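Long-range contact in endoglucanase A (Clostridium cellulolyticum, PDB 1EDG), which hydrolyses internal beta-1,4-glucosidic bonds of cellulose through its family 5 glycoside hydrolase catalytic domain: residues A[227-239]-A[287-301]. Residues are numbered along the deposited sequence; the frame is centred on the assembly and turned at random.
Sequences SPDGATNDYFRMP and WFMDNIYNKYTSRGI
Tyr296 is the long bump of this contact: its ring projects from helix 279-297 into a hollow lined by Ala231, Thr232, Phe236 and Met238. Its hydroxyl donates to Ala231 O, with 2.7 Å between OH and that oxygen, which lies at the ring's edge; a tyrosine suits the place because the ring fills the hollow while its OH satisfies a carbonyl near the end of helix 228-232. From the opposite direction Met238, its chain bent at chi2 and chi3 (85° and 76°), brings CE to 3.4 Å from Tyr296 CE1 and meets Ile301 CG2 tip to tip. In this TIM barrel, helix 228-232 follows the fifth strand, 219-222, and helix 279-297 follows the sixth, 249-254; the axes of 228-232 and 287-297 run 20° from parallel. Pro228, compact and lacking an N-H, fits the first turn of its helix and sets CG 3.8 Å from Phe288 CD2; the Phe288 side chain also touches Ile305 of strand 303-308. Small Thr232 lays CG2 against the CB atoms of Asn291 and Lys295. Asp229 OD1 meets the edge of the Trp287 ring, and a water joins that oxygen to Thr232 OG1 and Asn291 ND2. Lys295 NZ bonds weakly to Thr232 O.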
loop_
_atom_site.group_PDB
_atom_site.type_symbol
_atom_site.label_atom_id
_atom_site.label_comp_id
_atom_site.label_asym_id
_atom_site.label_seq_id
_atom_site.Cartn_x
_atom_site.Cartn_y
_atom_site.Cartn_z
ATOM N N SER A 227 5.034 -9.168 -2.247
ATOM C CA SER A 227 4.847 -10.207 -1.236
ATOM C C SER A 227 5.978 -10.173 -0.202
ATOM O O SER A 227 7.052 -9.608 -0.449
ATOM C CB SER A 227 4.767 -11.595 -1.882
ATOM O OG SER A 227 5.997 -11.958 -2.477
ATOM N N PRO A 228 5.727 -10.710 1.001
ATOM C CA PRO A 228 6.775 -10.718 2.026
ATOM C C PRO A 228 7.995 -11.482 1.500
ATOM O O PRO A 228 9.131 -11.025 1.654
ATOM C CB PRO A 228 6.103 -11.455 3.185
ATOM C CG PRO A 228 4.666 -11.064 3.037
ATOM C CD PRO A 228 4.449 -11.201 1.547
ATOM N N ASP A 229 7.751 -12.610 0.830
ATOM C CA ASP A 229 8.832 -13.418 0.263
ATOM C C ASP A 229 9.575 -12.685 -0.847
ATOM O O ASP A 229 10.771 -12.898 -1.041
ATOM C CB ASP A 229 8.302 -14.755 -0.257
ATOM C CG ASP A 229 7.960 -15.728 0.862
ATOM O OD1 ASP A 229 8.550 -15.623 1.958
ATOM O OD2 ASP A 229 7.105 -16.608 0.642
ATOM N N GLY A 230 8.872 -11.825 -1.577
ATOM C CA GLY A 230 9.511 -11.060 -2.629
ATOM C C GLY A 230 10.530 -10.085 -2.061
ATOM O O GLY A 230 11.499 -9.721 -2.728
ATOM N N ALA A 231 10.316 -9.659 -0.821
ATOM C CA ALA A 231 11.221 -8.715 -0.181
ATOM C C ALA A 231 12.298 -9.382 0.675
ATOM O O ALA A 231 13.369 -8.808 0.884
ATOM C CB ALA A 231 10.425 -7.716 0.659
ATOM N N THR A 232 12.021 -10.582 1.177
ATOM C CA THR A 232 12.983 -11.267 2.029
ATOM C C THR A 232 13.926 -12.252 1.340
ATOM O O THR A 232 14.943 -12.634 1.926
ATOM C CB THR A 232 12.289 -11.963 3.222
ATOM O OG1 THR A 232 11.326 -12.907 2.741
ATOM C CG2 THR A 232 11.596 -10.933 4.110
ATOM N N ASN A 233 13.605 -12.664 0.116
ATOM C CA ASN A 233 14.461 -13.613 -0.597
ATOM C C ASN A 233 15.829 -13.003 -0.922
ATOM O O ASN A 233 15.994 -11.778 -0.962
ATOM C CB ASN A 233 13.778 -14.155 -1.867
ATOM C CG ASN A 233 13.784 -13.158 -3.016
ATOM O OD1 ASN A 233 14.791 -12.997 -3.709
ATOM N ND2 ASN A 233 12.656 -12.489 -3.229
ATOM N N ASP A 234 16.802 -13.871 -1.175
ATOM C CA ASP A 234 18.165 -13.446 -1.463
ATOM C C ASP A 234 18.366 -12.630 -2.732
ATOM O O ASP A 234 19.337 -11.884 -2.829
ATOM C CB ASP A 234 19.099 -14.661 -1.468
ATOM C CG ASP A 234 19.117 -15.388 -0.129
ATOM O OD1 ASP A 234 19.185 -14.714 0.924
ATOM O OD2 ASP A 234 19.057 -16.637 -0.138
ATOM N N TYR A 235 17.471 -12.776 -3.704
ATOM C CA TYR A 235 17.584 -12.035 -4.962
ATOM C C TYR A 235 17.167 -10.567 -4.866
ATOM O O TYR A 235 17.529 -9.762 -5.733
ATOM C CB TYR A 235 16.792 -12.732 -6.071
ATOM C CG TYR A 235 17.330 -14.096 -6.419
ATOM C CD1 TYR A 235 18.568 -14.234 -7.045
ATOM C CD2 TYR A 235 16.627 -15.254 -6.085
ATOM C CE1 TYR A 235 19.101 -15.492 -7.323
ATOM C CE2 TYR A 235 17.147 -16.519 -6.357
ATOM C CZ TYR A 235 18.387 -16.628 -6.974
ATOM O OH TYR A 235 18.927 -17.866 -7.234
ATOM N N PHE A 236 16.404 -10.216 -3.832
ATOM C CA PHE A 236 15.961 -8.832 -3.655
ATOM C C PHE A 236 17.141 -7.928 -3.317
ATOM O O PHE A 236 17.920 -8.225 -2.408
ATOM C CB PHE A 236 14.903 -8.728 -2.547
ATOM C CG PHE A 236 14.389 -7.324 -2.325
ATOM C CD1 PHE A 236 13.440 -6.772 -3.178
ATOM C CD2 PHE A 236 14.863 -6.554 -1.267
ATOM C CE1 PHE A 236 12.971 -5.473 -2.982
ATOM C CE2 PHE A 236 14.400 -5.249 -1.060
ATOM C CZ PHE A 236 13.453 -4.708 -1.918
ATOM N N ARG A 237 17.260 -6.820 -4.040
ATOM C CA ARG A 237 18.339 -5.873 -3.807
ATOM C C ARG A 237 17.815 -4.465 -3.559
ATOM O O ARG A 237 17.120 -3.891 -4.398
ATOM C CB ARG A 237 19.300 -5.863 -4.996
ATOM C CG ARG A 237 20.154 -7.113 -5.124
ATOM C CD ARG A 237 21.037 -7.029 -6.354
ATOM N NE ARG A 237 21.774 -5.766 -6.415
ATOM C CZ ARG A 237 22.596 -5.424 -7.403
ATOM N NH1 ARG A 237 22.799 -6.254 -8.423
ATOM N NH2 ARG A 237 23.211 -4.246 -7.377
ATOM N N MET A 238 18.137 -3.917 -2.394
ATOM C CA MET A 238 17.718 -2.569 -2.039
ATOM C C MET A 238 18.442 -1.602 -2.972
ATOM O O MET A 238 19.636 -1.751 -3.213
ATOM C CB MET A 238 18.127 -2.267 -0.601
ATOM C CG MET A 238 17.228 -1.278 0.103
ATOM S SD MET A 238 15.826 -2.137 0.811
ATOM C CE MET A 238 16.632 -2.861 2.205
ATOM N N PRO A 239 17.738 -0.584 -3.491
ATOM C CA PRO A 239 18.356 0.390 -4.397
ATOM C C PRO A 239 19.468 1.224 -3.756
ATOM O O PRO A 239 19.423 1.528 -2.562
ATOM C CB PRO A 239 17.182 1.300 -4.782
ATOM C CG PRO A 239 15.979 0.454 -4.553
ATOM C CD PRO A 239 16.311 -0.276 -3.294
ATOM N N TRP A 287 4.036 -15.515 10.937
ATOM C CA TRP A 287 5.167 -16.066 10.184
ATOM C C TRP A 287 5.888 -15.040 9.317
ATOM O O TRP A 287 7.104 -14.862 9.438
ATOM C CB TRP A 287 4.754 -17.288 9.345
ATOM C CG TRP A 287 4.063 -16.956 8.049
ATOM C CD1 TRP A 287 2.723 -16.775 7.858
ATOM C CD2 TRP A 287 4.689 -16.707 6.777
ATOM N NE1 TRP A 287 2.475 -16.416 6.554
ATOM C CE2 TRP A 287 3.662 -16.367 5.867
ATOM C CE3 TRP A 287 6.017 -16.729 6.322
ATOM C CZ2 TRP A 287 3.919 -16.049 4.522
ATOM C CZ3 TRP A 287 6.275 -16.411 4.985
ATOM C CH2 TRP A 287 5.228 -16.075 4.103
ATOM N N PHE A 288 5.143 -14.312 8.489
ATOM C CA PHE A 288 5.775 -13.333 7.615
ATOM C C PHE A 288 6.282 -12.116 8.377
ATOM O O PHE A 288 7.272 -11.494 7.975
ATOM C CB PHE A 288 4.856 -12.938 6.445
ATOM C CG PHE A 288 3.743 -11.997 6.817
ATOM C CD1 PHE A 288 2.527 -12.483 7.286
ATOM C CD2 PHE A 288 3.915 -10.619 6.700
ATOM C CE1 PHE A 288 1.500 -11.609 7.636
ATOM C CE2 PHE A 288 2.897 -9.743 7.047
ATOM C CZ PHE A 288 1.686 -10.242 7.517
ATOM N N MET A 289 5.626 -11.790 9.489
ATOM C CA MET A 289 6.045 -10.655 10.302
ATOM C C MET A 289 7.394 -10.938 10.949
ATOM O O MET A 289 8.224 -10.038 11.070
ATOM C CB MET A 289 4.997 -10.325 11.363
ATOM C CG MET A 289 3.694 -9.863 10.765
ATOM S SD MET A 289 2.606 -9.141 11.976
ATOM C CE MET A 289 1.127 -8.773 10.945
ATOM N N ASP A 290 7.614 -12.185 11.359
ATOM C CA ASP A 290 8.885 -12.570 11.967
ATOM C C ASP A 290 9.994 -12.488 10.921
ATOM O O ASP A 290 11.100 -12.034 11.216
ATOM C CB ASP A 290 8.810 -13.973 12.569
ATOM C CG ASP A 290 8.085 -14.000 13.905
ATOM O OD1 ASP A 290 8.076 -12.972 14.612
ATOM O OD2 ASP A 290 7.522 -15.057 14.250
ATOM N N ASN A 291 9.688 -12.900 9.694
ATOM C CA ASN A 291 10.664 -12.824 8.604
ATOM C C ASN A 291 11.055 -11.366 8.385
ATOM O O ASN A 291 12.237 -11.040 8.239
ATOM C CB ASN A 291 10.077 -13.387 7.305
ATOM C CG ASN A 291 9.950 -14.892 7.328
ATOM O OD1 ASN A 291 10.457 -15.550 8.241
ATOM N ND2 ASN A 291 9.270 -15.447 6.333
ATOM N N ILE A 292 10.053 -10.494 8.374
ATOM C CA ILE A 292 10.275 -9.069 8.182
ATOM C C ILE A 292 11.083 -8.471 9.335
ATOM O O ILE A 292 12.004 -7.671 9.109
ATOM C CB ILE A 292 8.930 -8.319 8.019
ATOM C CG1 ILE A 292 8.274 -8.717 6.693
ATOM C CG2 ILE A 292 9.146 -6.810 8.078
ATOM C CD1 ILE A 292 6.858 -8.208 6.536
ATOM N N TYR A 293 10.755 -8.869 10.560
ATOM C CA TYR A 293 11.467 -8.371 11.733
ATOM C C TYR A 293 12.945 -8.756 11.686
ATOM O O TYR A 293 13.826 -7.910 11.836
ATOM C CB TYR A 293 10.846 -8.929 13.017
ATOM C CG TYR A 293 11.586 -8.518 14.270
ATOM C CD1 TYR A 293 11.545 -7.198 14.714
ATOM C CD2 TYR A 293 12.338 -9.439 15.003
ATOM C CE1 TYR A 293 12.231 -6.796 15.856
ATOM C CE2 TYR A 293 13.030 -9.048 16.149
ATOM C CZ TYR A 293 12.972 -7.723 16.568
ATOM O OH TYR A 293 13.664 -7.303 17.684
ATOM N N ASN A 294 13.205 -10.037 11.461
ATOM C CA ASN A 294 14.567 -10.548 11.411
ATOM C C ASN A 294 15.414 -9.961 10.297
ATOM O O ASN A 294 16.578 -9.622 10.507
ATOM C CB ASN A 294 14.555 -12.072 11.306
ATOM C CG ASN A 294 13.969 -12.734 12.541
ATOM O OD1 ASN A 294 14.092 -12.216 13.656
ATOM N ND2 ASN A 294 13.325 -13.878 12.352
ATOM N N LYS A 295 14.812 -9.799 9.127
ATOM C CA LYS A 295 15.531 -9.280 7.978
ATOM C C LYS A 295 15.659 -7.762 7.928
ATOM O O LYS A 295 16.683 -7.236 7.483
ATOM C CB LYS A 295 14.871 -9.800 6.695
ATOM C CG LYS A 295 15.576 -9.420 5.405
ATOM C CD LYS A 295 16.988 -9.971 5.364
ATOM C CE LYS A 295 17.688 -9.632 4.049
ATOM N NZ LYS A 295 17.069 -10.333 2.879
ATOM N N TYR A 296 14.653 -7.050 8.422
ATOM C CA TYR A 296 14.674 -5.599 8.328
ATOM C C TYR A 296 14.489 -4.746 9.572
ATOM O O TYR A 296 15.409 -4.025 9.969
ATOM C CB TYR A 296 13.662 -5.123 7.273
ATOM C CG TYR A 296 13.961 -5.578 5.860
ATOM C CD1 TYR A 296 15.091 -5.116 5.187
ATOM C CD2 TYR A 296 13.120 -6.477 5.197
ATOM C CE1 TYR A 296 15.384 -5.533 3.895
ATOM C CE2 TYR A 296 13.404 -6.904 3.892
ATOM C CZ TYR A 296 14.542 -6.424 3.254
ATOM O OH TYR A 296 14.860 -6.819 1.978
ATOM N N THR A 297 13.299 -4.785 10.171
ATOM C CA THR A 297 13.027 -3.912 11.311
ATOM C C THR A 297 13.922 -4.068 12.542
ATOM O O THR A 297 14.270 -3.069 13.173
ATOM C CB THR A 297 11.523 -3.874 11.681
ATOM O OG1 THR A 297 11.079 -5.179 12.058
ATOM C CG2 THR A 297 10.701 -3.399 10.485
ATOM N N SER A 298 14.352 -5.291 12.843
ATOM C CA SER A 298 15.238 -5.506 13.992
ATOM C C SER A 298 16.570 -4.786 13.750
ATOM O O SER A 298 17.281 -4.427 14.697
ATOM C CB SER A 298 15.497 -6.999 14.226
ATOM O OG SER A 298 16.206 -7.577 13.142
ATOM N N ARG A 299 16.887 -4.579 12.471
ATOM C CA ARG A 299 18.109 -3.914 12.055
ATOM C C ARG A 299 17.896 -2.437 11.755
ATOM O O ARG A 299 18.796 -1.776 11.223
ATOM C CB ARG A 299 18.683 -4.602 10.814
ATOM C CG ARG A 299 19.020 -6.068 10.995
ATOM C CD ARG A 299 19.376 -6.703 9.655
ATOM N NE ARG A 299 20.395 -5.936 8.939
ATOM C CZ ARG A 299 20.285 -5.537 7.676
ATOM N NH1 ARG A 299 19.199 -5.830 6.971
ATOM N NH2 ARG A 299 21.256 -4.831 7.117
ATOM N N GLY A 300 16.697 -1.924 12.030
ATOM C CA GLY A 300 16.449 -0.510 11.795
ATOM C C GLY A 300 16.109 -0.042 10.387
ATOM O O GLY A 300 16.244 1.152 10.091
ATOM N N ILE A 301 15.719 -0.964 9.510
ATOM C CA ILE A 301 15.330 -0.616 8.139
ATOM C C ILE A 301 13.803 -0.625 8.150
ATOM O O ILE A 301 13.185 -1.640 8.488
ATOM C CB ILE A 301 15.875 -1.639 7.117
ATOM C CG1 ILE A 301 17.407 -1.586 7.114
ATOM C CG2 ILE A 301 15.354 -1.323 5.713
ATOM C CD1 ILE A 301 18.041 -2.767 6.469
HETATM O O HOH W 1 8.890 -13.656 4.173
HETATM O O HOH W 2 9.098 -17.808 3.999
HETATM O O HOH W 3 17.725 -9.499 0.097
#